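Local coordinates for uncharacterized protein (Thermomonospora curvata, PDB 4MVE), which is of unknown function but joins a GXWXG region and a DUF4334 region in one compact chain built round a large, curled antiparallel sheet, at residues 20-25 with 139-144; 32-37 with 104-109; 37-42 with 122-127. All blocks are in the same frame, centred on the assembly; numbering follows the deposited sequence.

All three contacts tie an N-terminal part of the chain to strands of its second half through the same antiparallel sheet. Interaction 1 (20-25 with 139-144) encloses the other two along the sequence, whereas interactions 2 and 3 interleave: 32-37 and 37-42 run on from each other and share V37, and their partners lie on strands 106-113 and 118-124, neighbours in the sheet. The centres of interactions 2 and 3 are about 10 Å apart, and S108 OG bonds to F122 O between them. Interaction 1 sits about 18 Å from interaction 2, centre to centre, yet R104 and Y144 connect them. Interactions 2 and 3 join the GXWXG region to the DUF4334 region.

Interaction 1 of 3, residues 20-25 with 139-144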
loop_
_atom_site.group_PDB
_atom_site.type_symbol
_atom_site.label_atom_id
_atom_site.label_comp_id
_atom_site.label_asym_id
_atom_site.label_seq_id
_atom_site.Cartn_x
_atom_site.Cartn_y
_atom_site.Cartn_z
ATOM N N CYS A 20 8.524 -11.572 -0.865
ATOM C CA CYS A 20 9.742 -11.028 -1.460
ATOM C C CYS A 20 10.444 -10.188 -0.413
ATOM O O CYS A 20 9.817 -9.304 0.178
ATOM C CB CYS A 20 9.449 -10.235 -2.733
ATOM S SG CYS A 20 10.936 -9.757 -3.673
ATOM N N ASP A 21 11.732 -10.486 -0.170
ATOM C CA ASP A 21 12.595 -9.822 0.817
ATOM C C ASP A 21 12.722 -8.321 0.536
ATOM O O ASP A 21 12.747 -7.891 -0.619
ATOM C CB ASP A 21 13.972 -10.498 0.894
ATOM C CG ASP A 21 14.788 -10.379 -0.366
ATOM O OD1 ASP A 21 14.716 -11.306 -1.212
ATOM O OD2 ASP A 21 15.529 -9.386 -0.496
ATOM N N ARG A 22 12.729 -7.540 1.621
ATOM C CA ARG A 22 12.717 -6.072 1.647
ATOM C C ARG A 22 13.713 -5.436 0.656
ATOM O O ARG A 22 13.307 -4.570 -0.122
ATOM C CB ARG A 22 13.002 -5.568 3.080
ATOM C CG ARG A 22 12.628 -4.102 3.297
ATOM C CD ARG A 22 13.424 -3.497 4.444
ATOM N NE ARG A 22 14.798 -3.212 4.026
ATOM C CZ ARG A 22 15.177 -2.098 3.406
ATOM N NH1 ARG A 22 14.296 -1.127 3.166
ATOM N NH2 ARG A 22 16.440 -1.938 3.032
ATOM N N ALA A 23 14.999 -5.852 0.709
ATOM C CA ALA A 23 16.087 -5.363 -0.151
ATOM C C ALA A 23 15.771 -5.556 -1.648
ATOM O O ALA A 23 15.995 -4.641 -2.426
ATOM C CB ALA A 23 17.411 -6.058 0.201
ATOM N N THR A 24 15.211 -6.695 -2.032
ATOM C CA THR A 24 14.871 -6.951 -3.438
ATOM C C THR A 24 13.666 -6.068 -3.897
ATOM O O THR A 24 13.670 -5.574 -5.036
ATOM C CB THR A 24 14.591 -8.444 -3.644
ATOM O OG1 THR A 24 15.703 -9.200 -3.139
ATOM C CG2 THR A 24 14.322 -8.794 -5.107
ATOM N N VAL A 25 12.656 -5.875 -3.036
ATOM C CA VAL A 25 11.498 -5.053 -3.410
ATOM C C VAL A 25 11.945 -3.592 -3.579
ATOM O O VAL A 25 11.542 -2.931 -4.542
ATOM C CB VAL A 25 10.272 -5.159 -2.449
ATOM C CG1 VAL A 25 9.144 -4.226 -2.925
ATOM C CG2 VAL A 25 9.757 -6.604 -2.364
ATOM N N GLN A 139 10.326 3.313 12.687
ATOM C CA GLN A 139 10.672 2.092 11.941
ATOM C C GLN A 139 12.049 2.230 11.335
ATOM O O GLN A 139 12.319 3.211 10.640
ATOM C CB GLN A 139 9.651 1.738 10.861
ATOM C CG GLN A 139 8.361 1.107 11.389
ATOM C CD GLN A 139 8.459 -0.361 11.743
ATOM O OE1 GLN A 139 9.510 -1.013 11.630
ATOM N NE2 GLN A 139 7.338 -0.918 12.179
ATOM N N PRO A 140 12.973 1.293 11.649
ATOM C CA PRO A 140 14.343 1.436 11.132
ATOM C C PRO A 140 14.368 1.420 9.617
ATOM O O PRO A 140 15.185 2.126 9.022
ATOM C CB PRO A 140 15.094 0.237 11.739
ATOM C CG PRO A 140 14.035 -0.739 12.112
ATOM C CD PRO A 140 12.815 0.062 12.454
ATOM N N ASP A 141 13.428 0.668 8.995
ATOM C CA ASP A 141 13.374 0.523 7.549
ATOM C C ASP A 141 11.987 0.767 6.977
ATOM O O ASP A 141 10.976 0.469 7.619
ATOM C CB ASP A 141 13.808 -0.910 7.159
ATOM C CG ASP A 141 14.962 -1.481 7.972
ATOM O OD1 ASP A 141 16.097 -0.985 7.812
ATOM O OD2 ASP A 141 14.717 -2.415 8.789
ATOM N N ILE A 142 11.951 1.213 5.712
ATOM C CA ILE A 142 10.727 1.334 4.927
ATOM C C ILE A 142 10.196 -0.102 4.680
ATOM O O ILE A 142 10.992 -0.954 4.335
ATOM C CB ILE A 142 11.050 2.060 3.576
ATOM C CG1 ILE A 142 11.585 3.526 3.774
ATOM C CG2 ILE A 142 9.889 1.944 2.550
ATOM C CD1 ILE A 142 10.691 4.540 4.490
ATOM N N LEU A 143 8.891 -0.370 4.845
ATOM C CA LEU A 143 8.357 -1.711 4.574
ATOM C C LEU A 143 7.385 -1.638 3.350
ATOM O O LEU A 143 6.765 -0.611 3.090
ATOM C CB LEU A 143 7.720 -2.338 5.840
ATOM C CG LEU A 143 8.679 -2.421 7.086
ATOM C CD1 LEU A 143 7.914 -2.716 8.375
ATOM C CD2 LEU A 143 9.811 -3.459 6.896
ATOM N N TYR A 144 7.296 -2.712 2.590
ATOM C CA TYR A 144 6.552 -2.688 1.348
ATOM C C TYR A 144 5.314 -3.548 1.358
ATOM O O TYR A 144 5.314 -4.634 1.918
ATOM C CB TYR A 144 7.479 -3.124 0.181
ATOM C CG TYR A 144 8.659 -2.191 0.029
ATOM C CD1 TYR A 144 8.552 -1.014 -0.704
ATOM C CD2 TYR A 144 9.867 -2.458 0.663
ATOM C CE1 TYR A 144 9.625 -0.129 -0.809
ATOM C CE2 TYR A 144 10.927 -1.559 0.606
ATOM C CZ TYR A 144 10.805 -0.398 -0.135
ATOM O OH TYR A 144 11.854 0.490 -0.175
#
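V25 and Y144 form the dense, buried part of this contact. V25 CG1 leans on the root of the tyrosine ring, 3.6 Å from Y144 CG and 3.7 Å from Y144 CB, and the two side chains run past each other in opposite directions. CG1 lies anti to the backbone N (chi1 178°), which turns this branch toward Y144. Farther out along the ring, Y144 CE2 lies 3.9 Å from the carbonyl R22 O, an oblique approach. The phenol end is gripped from beyond the two segments: Y144 OH hydrogen-bonds to E26 and to R104, and Y29 meets the ring at an angle.

The contact lays the first turn of helix 22-29 against the entry to strand 143-149. D21 is the N-cap of that helix: its OD2 takes both T24 N, at 3.1 Å, and T24 OG1, at 2.7 Å, from the same face of the carboxylate.

Packing is looser where R22 reaches the exposed D141. R22 CD lies 3.8 Å from D141 CB, and the bend at chi3 (76°) turns the guanidinium so that D141 CB lies over one of its faces. I142 O is near the plane at the group's edge, 3.5 Å from R22 NH1, but the true polar partner of NH1 is E26, in a salt bridge. D141 OD1 stays 4.6 Å from R22 NE and well out of the guanidinium plane, an attraction of charge alone. Were R22 replaced by an alanine, E26 would probably lose this salt-bridge partner and the D141 methylene its cover.

Interaction 2 of 3, residues 32-37 with 104-109; sequences LAPVPV and RGTVSA
S108 reaches P34 and V35 with every atom of its short side chain. S108 CB presses on the proline ring, 3.5 Å from P34 CB, tighter than ordinary van der Waals contact. One bond farther, OG points anti to the backbone N (chi1 -168°), across to segment 32-37, and accepts a bond from V35 N at 2.8 Å that is almost straight (169°). The same hydroxyl donates to the carbonyl of F122, so a buried oxygen is used both as acceptor and as donor, and its rotation is fixed by two backbone groups.

The next bond runs between main chains: A109 N gives its hydrogen to V35 O at 3.0 Å. Strand 106-113 is the antiparallel neighbour of strand 118-124, and A109 still pairs with F122 through its carbonyl. Its N-H, however, turns to V35, while the S108 hydroxyl serves F122 O. Segment 32-37 thus passes from strand 33-34, which pairs at A33 with R124 of strand 118-124, onto strand 106-113, with which its touching part runs in a similar direction, 28° apart.

Apolar groups fill in on both sides of these bonds. Toward the start of the strand, the P34 ring lies against V107 O, with P34 CB only 3.2 Å from it, and P34 CG meets T106 CG2 at 3.9 Å, the two side chains crossing nearly at right angles. Toward V37, the A109 methyl is packed by two valines: V35 CG2 and V37 CG2 each lie 4.1 Å from A109 CB. V35 also touches F122 and M40, while V37 rests on L98 of strand 96-103.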
loop_
_atom_site.group_PDB
_atom_site.type_symbol
_atom_site.label_atom_id
_atom_site.label_comp_id
_atom_site.label_asym_id
_atom_site.label_seq_id
_atom_site.Cartn_x
_atom_site.Cartn_y
_atom_site.Cartn_z
ATOM N N LEU A 32 10.589 2.385 -10.248
ATOM C CA LEU A 32 9.205 2.632 -10.622
ATOM C C LEU A 32 8.879 4.099 -10.758
ATOM O O LEU A 32 9.505 4.972 -10.145
ATOM C CB LEU A 32 8.216 1.977 -9.640
ATOM C CG LEU A 32 8.299 0.439 -9.466
ATOM C CD1 LEU A 32 7.316 -0.012 -8.413
ATOM C CD2 LEU A 32 8.057 -0.320 -10.798
ATOM N N ALA A 33 7.872 4.355 -11.592
ATOM C CA ALA A 33 7.369 5.680 -11.895
ATOM C C ALA A 33 6.408 6.179 -10.804
ATOM O O ALA A 33 5.612 5.398 -10.283
ATOM C CB ALA A 33 6.662 5.667 -13.252
ATOM N N PRO A 34 6.428 7.501 -10.492
ATOM C CA PRO A 34 5.424 8.045 -9.557
ATOM C C PRO A 34 4.019 8.056 -10.184
ATOM O O PRO A 34 3.881 7.936 -11.411
ATOM C CB PRO A 34 5.907 9.471 -9.283
ATOM C CG PRO A 34 6.802 9.823 -10.408
ATOM C CD PRO A 34 7.289 8.562 -11.062
ATOM N N VAL A 35 2.978 8.198 -9.346
ATOM C CA VAL A 35 1.585 8.234 -9.796
ATOM C C VAL A 35 0.930 9.510 -9.292
ATOM O O VAL A 35 1.234 9.918 -8.166
ATOM C CB VAL A 35 0.738 6.979 -9.393
ATOM C CG1 VAL A 35 1.235 5.728 -10.091
ATOM C CG2 VAL A 35 0.654 6.759 -7.884
ATOM N N PRO A 36 -0.003 10.130 -10.057
ATOM C CA PRO A 36 -0.722 11.291 -9.511
ATOM C C PRO A 36 -1.771 10.825 -8.483
ATOM O O PRO A 36 -2.126 9.637 -8.464
ATOM C CB PRO A 36 -1.367 11.921 -10.751
ATOM C CG PRO A 36 -1.532 10.829 -11.709
ATOM C CD PRO A 36 -0.486 9.787 -11.416
ATOM N N VAL A 37 -2.260 11.762 -7.633
ATOM C CA VAL A 37 -3.237 11.518 -6.568
ATOM C C VAL A 37 -4.546 10.860 -7.105
ATOM O O VAL A 37 -4.980 9.860 -6.514
ATOM C CB VAL A 37 -3.514 12.836 -5.778
ATOM C CG1 VAL A 37 -4.809 12.783 -4.967
ATOM C CG2 VAL A 37 -2.328 13.177 -4.876
ATOM N N ARG A 104 13.026 9.506 -1.342
ATOM C CA ARG A 104 14.284 9.279 -2.064
ATOM C C ARG A 104 14.368 10.142 -3.323
ATOM O O ARG A 104 14.754 9.663 -4.387
ATOM C CB ARG A 104 14.433 7.798 -2.433
ATOM C CG ARG A 104 14.418 6.915 -1.237
ATOM C CD ARG A 104 14.313 5.476 -1.627
ATOM N NE ARG A 104 14.194 4.726 -0.403
ATOM C CZ ARG A 104 13.477 3.630 -0.240
ATOM N NH1 ARG A 104 12.876 3.054 -1.284
ATOM N NH2 ARG A 104 13.388 3.068 0.956
ATOM N N GLY A 105 13.945 11.387 -3.198
ATOM C CA GLY A 105 13.946 12.340 -4.302
ATOM C C GLY A 105 12.812 12.201 -5.300
ATOM O O GLY A 105 12.772 12.956 -6.272
ATOM N N THR A 106 11.892 11.226 -5.106
ATOM C CA THR A 106 10.783 11.074 -6.040
ATOM C C THR A 106 9.511 11.431 -5.330
ATOM O O THR A 106 9.210 10.872 -4.280
ATOM C CB THR A 106 10.727 9.679 -6.657
ATOM O OG1 THR A 106 11.933 9.440 -7.380
ATOM C CG2 THR A 106 9.510 9.486 -7.579
ATOM N N VAL A 107 8.785 12.376 -5.918
ATOM C CA VAL A 107 7.494 12.877 -5.470
ATOM C C VAL A 107 6.404 12.039 -6.149
ATOM O O VAL A 107 6.391 11.929 -7.346
ATOM C CB VAL A 107 7.363 14.399 -5.801
ATOM C CG1 VAL A 107 5.928 14.892 -5.595
ATOM C CG2 VAL A 107 8.357 15.242 -4.981
ATOM N N SER A 108 5.508 11.453 -5.374
ATOM C CA SER A 108 4.392 10.653 -5.855
ATOM C C SER A 108 3.232 10.766 -4.890
ATOM O O SER A 108 3.386 11.317 -3.792
ATOM C CB SER A 108 4.807 9.189 -5.977
ATOM O OG SER A 108 3.821 8.459 -6.699
ATOM N N ALA A 109 2.070 10.246 -5.290
ATOM C CA ALA A 109 0.928 10.164 -4.396
ATOM C C ALA A 109 1.300 9.296 -3.191
ATOM O O ALA A 109 1.967 8.256 -3.309
ATOM C CB ALA A 109 -0.281 9.579 -5.114
#

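Interaction 3 of 3, residues 37-42 with 122-127; sequences VDFMLG and FRRVND
The terminal methyl of M40, a selenomethionine, stands almost exactly over the middle of the F122 ring: M40 CE is 4.0 Å from the ring centroid and only 5° off its normal, a CH-pi contact. The selenium approaches more obliquely and lies 4.0 Å from F122 CG, making this a Met-aromatic pair as well. Bends at chi2 and chi3 fold the chain back so that CE, and not SE, faces the ring centre. V130 and L147 touch both side chains, so the pair is buried among the strands of the sheet.

M40 closes a 3-10 turn at 38-40, where its N bonds to V37 O, and the turn directs F39 and M40 to different parts of 122-127. While M40 meets strand 118-124, F39 reaches beyond the corner at V125. There V125 and N126 form a classic beta bulge against strand 129-136. The tip of the F39 ring lies among backbone oxygens: F39 CZ is 3.5 Å from D127 O, and N126 O lies at the ring edge, near its plane. R124 flanks the ring, with R124 CG 4.2 Å from F39 CZ. Its NH2 makes a straight salt bridge to D127 OD1 (2.9 Å, 169°), in the guanidinium plane but from above the carboxylate, while N126 CA covers one guanidinium face.

R149 makes a cation-pi contact with F39 and also bonds to F39 O and D127 O. The partly positive edge of the phenylalanine thus meets N126 O while its pi cloud meets a cation, an arrangement likely to be electrostatically favourable at both.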
loop_
_atom_site.group_PDB
_atom_site.type_symbol
_atom_site.label_atom_id
_atom_site.label_comp_id
_atom_site.label_asym_id
_atom_site.label_seq_id
_atom_site.Cartn_x
_atom_site.Cartn_y
_atom_site.Cartn_z
ATOM N N VAL A 37 -2.260 11.762 -7.633
ATOM C CA VAL A 37 -3.237 11.518 -6.568
ATOM C C VAL A 37 -4.546 10.860 -7.105
ATOM O O VAL A 37 -4.980 9.860 -6.514
ATOM C CB VAL A 37 -3.514 12.836 -5.778
ATOM C CG1 VAL A 37 -4.809 12.783 -4.967
ATOM C CG2 VAL A 37 -2.328 13.177 -4.876
ATOM N N ASP A 38 -5.140 11.377 -8.227
ATOM C CA ASP A 38 -6.424 10.844 -8.733
ATOM C C ASP A 38 -6.320 9.392 -9.275
ATOM O O ASP A 38 -7.309 8.656 -9.230
ATOM C CB ASP A 38 -7.084 11.796 -9.738
ATOM C CG ASP A 38 -7.727 13.036 -9.084
ATOM O OD1 ASP A 38 -7.536 13.243 -7.839
ATOM O OD2 ASP A 38 -8.382 13.816 -9.810
ATOM N N PHE A 39 -5.102 8.928 -9.625
ATOM C CA PHE A 39 -4.857 7.551 -10.088
ATOM C C PHE A 39 -5.230 6.531 -8.992
ATOM O O PHE A 39 -5.590 5.392 -9.300
ATOM C CB PHE A 39 -3.368 7.398 -10.452
ATOM C CG PHE A 39 -2.912 6.018 -10.887
ATOM C CD1 PHE A 39 -2.869 5.675 -12.235
ATOM C CD2 PHE A 39 -2.437 5.098 -9.954
ATOM C CE1 PHE A 39 -2.429 4.402 -12.632
ATOM C CE2 PHE A 39 -1.987 3.842 -10.354
ATOM C CZ PHE A 39 -1.986 3.498 -11.686
HETATM N N MSE A 40 -5.103 6.936 -7.719
HETATM C CA MSE A 40 -5.393 6.079 -6.593
HETATM C C MSE A 40 -6.878 5.964 -6.276
HETATM O O MSE A 40 -7.230 5.078 -5.496
HETATM C CB MSE A 40 -4.651 6.565 -5.325
HETATM C CG MSE A 40 -3.130 6.561 -5.448
HETATM SE SE MSE A 40 -2.373 4.839 -5.959
HETATM C CE MSE A 40 -3.254 3.599 -4.597
ATOM N N LEU A 41 -7.750 6.860 -6.828
ATOM C CA LEU A 41 -9.170 6.855 -6.487
ATOM C C LEU A 41 -9.846 5.487 -6.849
ATOM O O LEU A 41 -9.687 4.977 -7.957
ATOM C CB LEU A 41 -9.913 8.063 -7.078
ATOM C CG LEU A 41 -9.377 9.464 -6.624
ATOM C CD1 LEU A 41 -10.163 10.596 -7.247
ATOM C CD2 LEU A 41 -9.426 9.627 -5.141
ATOM N N GLY A 42 -10.490 4.884 -5.853
ATOM C CA GLY A 42 -11.156 3.590 -5.983
ATOM C C GLY A 42 -10.836 2.631 -4.859
ATOM O O GLY A 42 -10.133 2.988 -3.904
ATOM N N PHE A 122 3.247 5.640 -2.955
ATOM C CA PHE A 122 2.823 4.741 -4.037
ATOM C C PHE A 122 3.602 4.932 -5.332
ATOM O O PHE A 122 3.825 6.060 -5.772
ATOM C CB PHE A 122 1.332 4.934 -4.320
ATOM C CG PHE A 122 0.459 4.640 -3.137
ATOM C CD1 PHE A 122 0.456 3.376 -2.552
ATOM C CD2 PHE A 122 -0.339 5.631 -2.576
ATOM C CE1 PHE A 122 -0.338 3.111 -1.434
ATOM C CE2 PHE A 122 -1.108 5.371 -1.454
ATOM C CZ PHE A 122 -1.124 4.106 -0.902
ATOM N N ARG A 123 3.967 3.823 -5.974
ATOM C CA ARG A 123 4.593 3.864 -7.298
ATOM C C ARG A 123 3.829 2.914 -8.198
ATOM O O ARG A 123 3.354 1.897 -7.733
ATOM C CB ARG A 123 6.091 3.497 -7.247
ATOM C CG ARG A 123 6.961 4.372 -6.373
ATOM C CD ARG A 123 7.508 5.642 -6.995
ATOM N NE ARG A 123 8.279 6.375 -5.979
ATOM C CZ ARG A 123 9.589 6.240 -5.784
ATOM N NH1 ARG A 123 10.309 5.451 -6.575
ATOM N NH2 ARG A 123 10.192 6.909 -4.810
ATOM N N ARG A 124 3.767 3.204 -9.482
ATOM C CA ARG A 124 3.035 2.424 -10.462
ATOM C C ARG A 124 3.752 1.127 -10.838
ATOM O O ARG A 124 4.929 1.161 -11.191
ATOM C CB ARG A 124 2.829 3.281 -11.753
ATOM C CG ARG A 124 1.963 2.614 -12.838
ATOM C CD ARG A 124 1.847 3.488 -14.082
ATOM N NE ARG A 124 0.974 2.894 -15.104
ATOM C CZ ARG A 124 1.392 2.079 -16.065
ATOM N NH1 ARG A 124 2.675 1.752 -16.158
ATOM N NH2 ARG A 124 0.530 1.574 -16.935
ATOM N N VAL A 125 3.019 0.017 -10.847
ATOM C CA VAL A 125 3.459 -1.274 -11.408
ATOM C C VAL A 125 2.824 -1.337 -12.832
ATOM O O VAL A 125 3.541 -1.490 -13.818
ATOM C CB VAL A 125 3.145 -2.515 -10.535
ATOM C CG1 VAL A 125 3.404 -3.826 -11.304
ATOM C CG2 VAL A 125 3.948 -2.477 -9.249
ATOM N N ASN A 126 1.480 -1.122 -12.923
ATOM C CA ASN A 126 0.705 -0.982 -14.167
ATOM C C ASN A 126 -0.550 -0.222 -13.762
ATOM O O ASN A 126 -0.642 0.141 -12.600
ATOM C CB ASN A 126 0.411 -2.351 -14.852
ATOM C CG ASN A 126 -0.280 -3.331 -13.932
ATOM O OD1 ASN A 126 -1.314 -3.021 -13.327
ATOM N ND2 ASN A 126 0.302 -4.517 -13.770
ATOM N N ASP A 127 -1.530 -0.019 -14.660
ATOM C CA ASP A 127 -2.759 0.738 -14.346
ATOM C C ASP A 127 -3.564 0.190 -13.146
ATOM O O ASP A 127 -4.307 0.948 -12.514
ATOM C CB ASP A 127 -3.671 0.774 -15.580
ATOM C CG ASP A 127 -3.101 1.608 -16.713
ATOM O OD1 ASP A 127 -2.225 2.464 -16.440
ATOM O OD2 ASP A 127 -3.517 1.397 -17.869
#